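F-actin-capping protein subunit alpha (Plasmodium berghei, PDB 7A0H) forms an asymmetric homodimer that probably caps the fast-growing barbed ends of actin filaments, blocking subunit exchange there without severing the filaments. Local coordinates at residues G77-H82 / D100-T105; N84-A89 / K115-C120. One frame throughout, in Å; residues are numbered along the deposited sequence.

Contact 1 of 2, residues G77-H82 / D100-T105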
loop_
_atom_site.group_PDB
_atom_site.type_symbol
_atom_site.label_atom_id
_atom_site.label_comp_id
_atom_site.label_asym_id
_atom_site.label_seq_id
_atom_site.Cartn_x
_atom_site.Cartn_y
_atom_site.Cartn_z
ATOM N N GLY A 77 -31.913 -8.848 -2.885
ATOM C CA GLY A 77 -32.497 -7.509 -2.778
ATOM C C GLY A 77 -31.476 -6.558 -2.206
ATOM O O GLY A 77 -30.379 -6.336 -2.746
ATOM N N ASN A 78 -31.774 -6.039 -1.039
ATOM C CA ASN A 78 -30.824 -5.238 -0.288
ATOM C C ASN A 78 -30.336 -5.988 0.934
ATOM O O ASN A 78 -29.652 -5.407 1.801
ATOM C CB ASN A 78 -31.512 -3.917 0.048
ATOM C CG ASN A 78 -32.046 -3.201 -1.225
ATOM O OD1 ASN A 78 -31.272 -2.706 -2.058
ATOM N ND2 ASN A 78 -33.374 -3.212 -1.399
ATOM N N LEU A 79 -30.694 -7.270 1.018
ATOM C CA LEU A 79 -30.359 -8.206 2.090
ATOM C C LEU A 79 -29.282 -9.196 1.604
ATOM O O LEU A 79 -28.798 -9.161 0.460
ATOM C CB LEU A 79 -31.660 -8.885 2.578
ATOM C CG LEU A 79 -32.869 -7.898 2.867
ATOM C CD1 LEU A 79 -34.118 -8.516 3.427
ATOM C CD2 LEU A 79 -32.506 -6.799 3.831
ATOM N N TYR A 80 -28.882 -10.096 2.504
ATOM C CA TYR A 80 -27.795 -11.043 2.296
ATOM C C TYR A 80 -28.275 -12.407 2.768
ATOM O O TYR A 80 -28.741 -12.532 3.898
ATOM C CB TYR A 80 -26.509 -10.634 3.057
ATOM C CG TYR A 80 -25.985 -9.337 2.469
ATOM C CD1 TYR A 80 -25.245 -9.361 1.308
ATOM C CD2 TYR A 80 -26.316 -8.069 3.051
ATOM C CE1 TYR A 80 -24.825 -8.207 0.727
ATOM C CE2 TYR A 80 -25.874 -6.850 2.477
ATOM C CZ TYR A 80 -25.179 -6.928 1.315
ATOM O OH TYR A 80 -24.768 -5.761 0.792
ATOM N N LEU A 81 -28.069 -13.451 1.947
ATOM C CA LEU A 81 -28.609 -14.764 2.281
ATOM C C LEU A 81 -27.633 -15.489 3.174
ATOM O O LEU A 81 -26.407 -15.458 2.961
ATOM C CB LEU A 81 -28.888 -15.612 1.038
ATOM C CG LEU A 81 -29.494 -17.013 1.275
ATOM C CD1 LEU A 81 -30.940 -16.944 1.768
ATOM C CD2 LEU A 81 -29.416 -17.858 -0.001
ATOM N N HIS A 82 -28.160 -16.085 4.191
ATOM C CA HIS A 82 -27.420 -17.174 4.805
ATOM C C HIS A 82 -28.053 -18.508 4.330
ATOM O O HIS A 82 -29.138 -18.853 4.783
ATOM C CB HIS A 82 -27.491 -17.052 6.321
ATOM C CG HIS A 82 -26.610 -18.021 7.042
ATOM N ND1 HIS A 82 -26.929 -19.351 7.178
ATOM C CD2 HIS A 82 -25.479 -17.818 7.764
ATOM C CE1 HIS A 82 -26.046 -19.922 7.984
ATOM N NE2 HIS A 82 -25.144 -19.023 8.331
ATOM N N ASP A 100 -31.316 -6.760 11.192
ATOM C CA ASP A 100 -32.647 -7.370 11.091
ATOM C C ASP A 100 -32.479 -8.681 10.325
ATOM O O ASP A 100 -31.525 -8.877 9.582
ATOM C CB ASP A 100 -33.620 -6.348 10.439
ATOM C CG ASP A 100 -35.067 -6.738 10.533
ATOM O OD1 ASP A 100 -35.548 -7.210 11.622
ATOM O OD2 ASP A 100 -35.745 -6.466 9.502
ATOM N N THR A 101 -33.403 -9.596 10.527
ATOM C CA THR A 101 -33.359 -10.823 9.759
ATOM C C THR A 101 -34.767 -11.180 9.355
ATOM O O THR A 101 -35.711 -10.951 10.118
ATOM C CB THR A 101 -32.755 -11.976 10.519
ATOM O OG1 THR A 101 -33.515 -12.156 11.699
ATOM C CG2 THR A 101 -31.334 -11.698 10.903
ATOM N N THR A 102 -34.885 -11.701 8.142
ATOM C CA THR A 102 -36.182 -12.102 7.587
ATOM C C THR A 102 -36.031 -13.568 7.190
ATOM O O THR A 102 -35.319 -13.878 6.224
ATOM C CB THR A 102 -36.542 -11.287 6.338
ATOM O OG1 THR A 102 -36.351 -9.896 6.588
ATOM C CG2 THR A 102 -37.969 -11.642 5.898
ATOM N N PRO A 103 -36.692 -14.462 7.904
ATOM C CA PRO A 103 -36.569 -15.900 7.639
ATOM C C PRO A 103 -37.281 -16.354 6.371
ATOM O O PRO A 103 -38.385 -15.918 6.060
ATOM C CB PRO A 103 -37.235 -16.522 8.877
ATOM C CG PRO A 103 -38.252 -15.441 9.306
ATOM C CD PRO A 103 -37.612 -14.135 9.021
ATOM N N LEU A 104 -36.699 -17.280 5.682
ATOM C CA LEU A 104 -37.431 -17.871 4.568
ATOM C C LEU A 104 -38.253 -19.020 5.097
ATOM O O LEU A 104 -37.890 -19.662 6.083
ATOM C CB LEU A 104 -36.455 -18.351 3.491
ATOM C CG LEU A 104 -35.517 -17.236 3.006
ATOM C CD1 LEU A 104 -34.644 -17.904 2.057
ATOM C CD2 LEU A 104 -36.227 -16.039 2.333
ATOM N N THR A 105 -39.388 -19.238 4.462
ATOM C CA THR A 105 -40.254 -20.353 4.837
ATOM C C THR A 105 -39.549 -21.626 4.405
ATOM O O THR A 105 -39.008 -21.690 3.296
ATOM C CB THR A 105 -41.623 -20.218 4.183
ATOM O OG1 THR A 105 -42.126 -18.873 4.354
ATOM C CG2 THR A 105 -42.606 -21.176 4.816
#

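Contact 2 of 2, residues N84-A89 / K115-C120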
loop_
_atom_site.group_PDB
_atom_site.type_symbol
_atom_site.label_atom_id
_atom_site.label_comp_id
_atom_site.label_asym_id
_atom_site.label_seq_id
_atom_site.Cartn_x
_atom_site.Cartn_y
_atom_site.Cartn_z
ATOM N N ASN A 84 -27.624 -21.798 4.691
ATOM C CA ASN A 84 -28.010 -22.869 5.586
ATOM C C ASN A 84 -29.113 -22.516 6.533
ATOM O O ASN A 84 -29.968 -23.361 6.798
ATOM C CB ASN A 84 -26.810 -23.404 6.338
ATOM C CG ASN A 84 -25.916 -24.219 5.419
ATOM O OD1 ASN A 84 -26.279 -24.494 4.239
ATOM N ND2 ASN A 84 -24.717 -24.482 5.870
ATOM N N LEU A 85 -29.093 -21.308 7.138
ATOM C CA LEU A 85 -30.194 -20.951 8.026
ATOM C C LEU A 85 -31.462 -20.538 7.290
ATOM O O LEU A 85 -32.528 -20.491 7.926
ATOM C CB LEU A 85 -29.780 -19.821 9.007
ATOM C CG LEU A 85 -28.640 -20.248 9.928
ATOM C CD1 LEU A 85 -27.966 -19.131 10.622
ATOM C CD2 LEU A 85 -29.190 -21.189 10.957
ATOM N N LYS A 86 -31.381 -20.199 6.000
ATOM C CA LYS A 86 -32.568 -19.776 5.269
ATOM C C LYS A 86 -33.113 -18.484 5.868
ATOM O O LYS A 86 -34.246 -18.394 6.344
ATOM C CB LYS A 86 -33.612 -20.892 5.288
ATOM C CG LYS A 86 -33.163 -22.202 4.549
ATOM C CD LYS A 86 -32.832 -21.868 3.070
ATOM C CE LYS A 86 -32.658 -23.114 2.173
ATOM N NZ LYS A 86 -31.413 -23.895 2.432
ATOM N N ILE A 87 -32.280 -17.467 5.797
ATOM C CA ILE A 87 -32.469 -16.190 6.476
ATOM C C ILE A 87 -31.873 -15.148 5.549
ATOM O O ILE A 87 -30.812 -15.398 4.953
ATOM C CB ILE A 87 -31.766 -16.217 7.840
ATOM C CG1 ILE A 87 -32.768 -16.522 8.929
ATOM C CG2 ILE A 87 -30.920 -14.971 8.035
ATOM C CD1 ILE A 87 -32.046 -16.842 10.235
ATOM N N LEU A 88 -32.608 -14.060 5.320
ATOM C CA LEU A 88 -32.069 -12.869 4.693
ATOM C C LEU A 88 -31.754 -11.914 5.826
ATOM O O LEU A 88 -32.620 -11.636 6.672
ATOM C CB LEU A 88 -33.068 -12.201 3.750
ATOM C CG LEU A 88 -33.679 -13.125 2.687
ATOM C CD1 LEU A 88 -34.863 -12.459 1.948
ATOM C CD2 LEU A 88 -32.651 -13.552 1.666
ATOM N N ALA A 89 -30.528 -11.427 5.845
ATOM C CA ALA A 89 -30.033 -10.584 6.922
ATOM C C ALA A 89 -29.875 -9.193 6.353
ATOM O O ALA A 89 -29.286 -8.987 5.269
ATOM C CB ALA A 89 -28.706 -11.089 7.484
ATOM N N LYS A 115 -30.345 -29.982 -3.161
ATOM C CA LYS A 115 -29.655 -31.199 -2.743
ATOM C C LYS A 115 -28.190 -31.137 -3.155
ATOM O O LYS A 115 -27.290 -31.462 -2.367
ATOM C CB LYS A 115 -30.348 -32.405 -3.383
ATOM C CG LYS A 115 -31.651 -32.871 -2.742
ATOM C CD LYS A 115 -32.156 -34.173 -3.440
ATOM C CE LYS A 115 -33.528 -34.636 -2.930
ATOM N NZ LYS A 115 -34.436 -35.134 -4.039
ATOM N N TYR A 116 -27.912 -30.582 -4.328
ATOM C CA TYR A 116 -26.524 -30.321 -4.685
ATOM C C TYR A 116 -25.858 -29.391 -3.682
ATOM O O TYR A 116 -24.734 -29.661 -3.236
ATOM C CB TYR A 116 -26.516 -29.724 -6.079
ATOM C CG TYR A 116 -26.565 -30.730 -7.215
ATOM C CD1 TYR A 116 -25.412 -31.339 -7.694
ATOM C CD2 TYR A 116 -27.756 -31.088 -7.791
ATOM C CE1 TYR A 116 -25.437 -32.245 -8.765
ATOM C CE2 TYR A 116 -27.800 -31.975 -8.839
ATOM C CZ TYR A 116 -26.629 -32.562 -9.306
ATOM O OH TYR A 116 -26.654 -33.428 -10.324
ATOM N N ARG A 117 -26.562 -28.291 -3.302
ATOM C CA ARG A 117 -26.004 -27.280 -2.394
ATOM C C ARG A 117 -25.731 -27.894 -1.034
ATOM O O ARG A 117 -24.681 -27.633 -0.404
ATOM C CB ARG A 117 -26.983 -26.071 -2.265
ATOM C CG ARG A 117 -26.331 -24.778 -1.550
ATOM C CD ARG A 117 -27.378 -23.800 -0.926
ATOM N NE ARG A 117 -28.002 -24.455 0.209
ATOM C CZ ARG A 117 -27.434 -24.642 1.396
ATOM N NH1 ARG A 117 -26.220 -24.174 1.673
ATOM N NH2 ARG A 117 -28.133 -25.286 2.313
ATOM N N VAL A 118 -26.690 -28.667 -0.542
ATOM C CA VAL A 118 -26.510 -29.264 0.781
ATOM C C VAL A 118 -25.272 -30.164 0.751
ATOM O O VAL A 118 -24.399 -30.060 1.634
ATOM C CB VAL A 118 -27.758 -30.020 1.220
ATOM C CG1 VAL A 118 -27.471 -30.857 2.412
ATOM C CG2 VAL A 118 -28.973 -28.989 1.604
ATOM N N ALA A 119 -25.174 -31.039 -0.284
ATOM C CA ALA A 119 -24.043 -31.958 -0.385
ATOM C C ALA A 119 -22.734 -31.182 -0.534
ATOM O O ALA A 119 -21.712 -31.493 0.105
ATOM C CB ALA A 119 -24.210 -32.890 -1.605
ATOM N N CYS A 120 -22.713 -30.202 -1.425
ATOM C CA CYS A 120 -21.490 -29.430 -1.511
ATOM C C CYS A 120 -21.177 -28.716 -0.203
ATOM O O CYS A 120 -20.006 -28.608 0.163
ATOM C CB CYS A 120 -21.563 -28.436 -2.603
ATOM S SG CYS A 120 -21.513 -29.087 -4.305
#

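Contact 1 of 2, residues G77-H82 / D100-T105
Leu-79 and Leu-81 meet Thr-102 of strand 97-103 and Leu-104 just past its end, across one face of a small antiparallel sheet, a meander in which strands 79-82, 87-92 and 97-103 follow one another in space as in sequence. Strand 87-92 runs between the two segments and bonds to both, so the outer pair are second neighbours that point the same way, with the CA atoms of Leu-79 and Thr-101 8.6 Å apart. At that spacing the backbones cannot bond, and side chains make the whole contact. The CB of Leu-79 is directed at the partner segment, and its CD1 lies 4.1 Å from OG1 of Thr-102, a van der Waals approach with the two side chains at about a right angle. With chi1 at -49° the Thr-102 hydroxyl sits opposite its own carbonyl carbon, and this turns OG1 to the leucine; a beta-branched residue of mixed polarity suits an exposed strand position beside an apolar neighbour. Tyr-80 faces the other side of the sheet, where its ring lies on Ile-68 and Ile-70 of strand 66-70 and its OH bonds to Glu-54. Leu-81 returns to the first face. Its CG extends trans to the backbone N (chi1 -179°), which carries the tip toward Leu-104, and CD1 touches Leu-104 CD1 at 3.8 Å, again with the side chains crossed. Leu-79 and Leu-81 both rest on Leu-88 of the middle strand; leucine suits both places, since its long apolar chain can reach over the intervening strand. At His-82 the side chain is back on the Tyr-80 side, and ND1 accepts a hydrogen bond from the backbone N of Leu-85.

Contact 2 of 2, residues N84-A89 / K115-C120
Asn-84 and Arg-117 meet end-on: the guanidinium presents its NH1 and NH2 edge to a single oxygen, OD1 of the amide. NH1 donates at 2.6 Å to Asn-84 OD1, and NH2 donates to the same OD1 at 2.8 Å. Sharing one acceptor leaves both bonds well bent, with N-H...O angles of 140° and 131°. The oxygen lies close to the guanidinium plane, yet the amide is turned well away from it, the two planes standing 61° apart. Asparagine suits the site because its other end is also used: ND2 bonds to Asn-121, one turn further along the helix, which helps fix the amide flip. Arg-117 reaches out with CG anti to its backbone N and bends at chi3; NH1 also bonds to Val-162 O, so this buried cation is held by the central sheet too. The loop that receives it is a beta hairpin turn with a G1 beta bulge, Lys-86 and Ile-87 both facing His-82. Lys-86 takes the positive phi of the first bulge position, where glycine is commoner; here the lysine supplies a long chain that reaches Glu-114. From there the lysine chain, bent at chi2 and chi4, approaches the arginine from the opposite direction, bringing NZ to 3.6 Å from Arg-117 NH2. Glu-114 draws both cations together: its OE2 forms a salt bridge with Lys-86 NZ and its OE1 another with Arg-117 NE. The lysine ammonium also donates to the Pro-83 carbonyl, while the Arg-117 side chain also touches Leu-173 of strand 170-183.

The centres of the two contacts lie about 12 Å apart, and their segments alternate along the chain: 77-82, 84-89, 100-105, then 115-120. Strand 87-92 links them, since it is the middle strand that contact 1 spans and the start of it lies in contact 2. Backbone bonds tie the pieces together, Thr-102 N to Leu-88 O at 2.7 Å and Leu-104 N to Lys-86 O at 2.8 Å. Contact 1 thus lies on the small four-stranded sheet and the loop that leaves its edge strand, whereas contact 2 joins one of its hairpin turns to helix 112-131, beside the large five-stranded sheet, and so connects two parts of the capping-protein subunit.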